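Local coordinates for protein muramidase (Trichobolus zukalii, PDB 6ZMV) that probably hydrolyses the glycan strands of bacterial peptidoglycan as a fungal lysozyme of glycoside hydrolase family 25, at residues G23-I28 / G195-L200. Numbering follows the deposited sequence.
Sequences GARFVI and GSLDRL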
loop_
_atom_site.group_PDB
_atom_site.type_symbol
_atom_site.label_atom_id
_atom_site.label_comp_id
_atom_site.label_asym_id
_atom_site.label_seq_id
_atom_site.Cartn_x
_atom_site.Cartn_y
_atom_site.Cartn_z
ATOM N N GLY A 23 -0.700 -19.821 -5.729
ATOM C CA GLY A 23 0.672 -19.284 -5.624
ATOM C C GLY A 23 0.735 -17.946 -4.931
ATOM O O GLY A 23 1.844 -17.447 -4.737
ATOM N N ALA A 24 -0.391 -17.312 -4.641
ATOM C CA ALA A 24 -0.322 -16.022 -3.934
ATOM C C ALA A 24 0.298 -16.257 -2.565
ATOM O O ALA A 24 -0.067 -17.234 -1.870
ATOM C CB ALA A 24 -1.668 -15.350 -3.765
ATOM N N ARG A 25 1.160 -15.327 -2.135
ATOM C CA ARG A 25 1.744 -15.368 -0.804
ATOM C C ARG A 25 1.429 -14.135 0.040
ATOM O O ARG A 25 1.750 -14.172 1.235
ATOM C CB ARG A 25 3.230 -15.710 -0.856
ATOM C CG ARG A 25 3.484 -17.098 -1.409
ATOM C CD ARG A 25 3.133 -18.210 -0.460
ATOM N NE ARG A 25 3.345 -19.559 -0.943
ATOM C CZ ARG A 25 2.442 -20.262 -1.589
ATOM N NH1 ARG A 25 2.671 -21.521 -1.959
ATOM N NH2 ARG A 25 1.305 -19.721 -1.930
ATOM N N PHE A 26 0.916 -13.064 -0.558
ATOM C CA PHE A 26 0.565 -11.888 0.235
ATOM C C PHE A 26 -0.653 -11.227 -0.365
ATOM O O PHE A 26 -0.973 -11.402 -1.562
ATOM C CB PHE A 26 1.745 -10.896 0.356
ATOM C CG PHE A 26 2.104 -10.210 -0.945
ATOM C CD1 PHE A 26 2.927 -10.815 -1.843
ATOM C CD2 PHE A 26 1.601 -8.957 -1.303
ATOM C CE1 PHE A 26 3.266 -10.220 -3.051
ATOM C CE2 PHE A 26 1.872 -8.370 -2.527
ATOM C CZ PHE A 26 2.749 -8.995 -3.393
ATOM N N VAL A 27 -1.328 -10.459 0.475
ATOM C CA VAL A 27 -2.468 -9.625 0.036
ATOM C C VAL A 27 -2.444 -8.328 0.809
ATOM O O VAL A 27 -2.131 -8.320 1.997
ATOM C CB VAL A 27 -3.810 -10.382 0.193
ATOM C CG1 VAL A 27 -4.058 -10.771 1.647
ATOM C CG2 VAL A 27 -4.945 -9.606 -0.427
ATOM N N ILE A 28 -2.763 -7.270 0.087
ATOM C CA ILE A 28 -2.863 -5.923 0.685
ATOM C C ILE A 28 -4.342 -5.534 0.616
ATOM O O ILE A 28 -4.970 -5.698 -0.405
ATOM C CB ILE A 28 -1.956 -4.881 -0.016
ATOM C CG1 ILE A 28 -0.608 -5.442 -0.387
ATOM C CG2 ILE A 28 -1.847 -3.629 0.813
ATOM C CD1 ILE A 28 0.305 -4.531 -1.167
ATOM N N GLY A 195 11.696 -10.039 -5.334
ATOM C CA GLY A 195 12.538 -10.981 -4.592
ATOM C C GLY A 195 11.805 -12.229 -4.161
ATOM O O GLY A 195 10.697 -12.502 -4.619
ATOM N N SER A 196 12.454 -12.976 -3.331
ATOM C CA SER A 196 11.993 -14.338 -2.985
ATOM C C SER A 196 11.035 -14.308 -1.770
ATOM O O SER A 196 10.917 -13.288 -1.095
ATOM C CB SER A 196 13.187 -15.222 -2.636
ATOM O OG SER A 196 13.701 -14.890 -1.371
ATOM N N LEU A 197 10.374 -15.450 -1.498
ATOM C CA LEU A 197 9.487 -15.510 -0.339
ATOM C C LEU A 197 10.291 -15.263 0.959
ATOM O O LEU A 197 9.772 -14.620 1.874
ATOM C CB LEU A 197 8.815 -16.876 -0.295
ATOM C CG LEU A 197 7.817 -17.072 0.837
ATOM C CD1 LEU A 197 6.746 -15.980 0.913
ATOM C CD2 LEU A 197 7.179 -18.435 0.720
ATOM N N ASP A 198 11.537 -15.696 1.021
ATOM C CA ASP A 198 12.321 -15.430 2.241
ATOM C C ASP A 198 12.515 -13.913 2.375
ATOM O O ASP A 198 12.456 -13.351 3.505
ATOM C CB ASP A 198 13.678 -16.159 2.202
ATOM C CG ASP A 198 13.542 -17.658 2.327
ATOM O OD1 ASP A 198 12.781 -18.129 3.204
ATOM O OD2 ASP A 198 14.183 -18.340 1.519
ATOM N N ARG A 199 12.789 -13.230 1.253
ATOM C CA ARG A 199 12.980 -11.761 1.319
ATOM C C ARG A 199 11.663 -11.080 1.731
ATOM O O ARG A 199 11.645 -10.120 2.508
ATOM C CB ARG A 199 13.528 -11.252 0.005
ATOM C CG ARG A 199 14.006 -9.817 0.114
ATOM C CD ARG A 199 14.255 -9.162 -1.237
ATOM N NE ARG A 199 15.513 -9.451 -1.841
ATOM C CZ ARG A 199 16.684 -8.787 -1.617
ATOM N NH1 ARG A 199 16.848 -7.972 -0.619
ATOM N NH2 ARG A 199 17.705 -9.080 -2.322
ATOM N N LEU A 200 10.525 -11.574 1.261
ATOM C CA LEU A 200 9.209 -11.038 1.649
ATOM C C LEU A 200 8.955 -11.251 3.148
ATOM O O LEU A 200 8.470 -10.370 3.827
ATOM C CB LEU A 200 8.136 -11.695 0.791
ATOM C CG LEU A 200 6.707 -11.393 1.204
ATOM C CD1 LEU A 200 6.391 -9.882 1.147
ATOM C CD2 LEU A 200 5.751 -12.140 0.338
#
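R25 and F26, where the chain enters strand 26-33, face the first turn of helix 197-205, their CA atoms 7.8 Å from that of L197 and 8.8 Å from that of L200 respectively, a spacing that only side chains bridge. Two leucines one helical turn apart do so, L197 pairing with R25, just before the strand, and L200 with F26, its first residue. CD1 of L197 rests 3.9 Å from CB of R25, against the aliphatic root of the arginine, while its CD2 borders the guanidinium edge-on. With CG anti to the carbonyl carbon and a bend at chi2 (-74°), the arginine doubles back toward its own backbone, where NH2 donates to A24 O (2.8 Å) from above the carbonyl plane. NH2 also bonds Y20 O, and the cation lies against the Y20 ring, tying the arginine to the end of helix 16-21. Replacing R25 by alanine would probably leave L197 with less to pack on and the carbonyls of A24 and Y20 without this donor. Deeper in, CD2 of L200 meets CD1 of F26 at 3.8 Å, approaching the ring obliquely, and the two side chains cross at about a right angle. In this TIM-barrel-like family 25 fold, strand 26-33 lies between parallel strands 2-7 and 55-61, and the C-terminal helix packs near the beginning of these strands. V2, I55 and F193 also touch L200, so a branched aliphatic residue suits this buried site, whereas the flat F26 ring fits among I55, D191 and F193. S196 sits just before the helix as its N-cap: OG accepts from R199 N at 3.2 Å, satisfying an amide of the first turn. At the head of 23-28, G23 closes a Schellman motif after helix 16-21 with positive phi (124°), a backbone shape in which any side chain would press on the carbonyl oxygen before it, so glycine is called for.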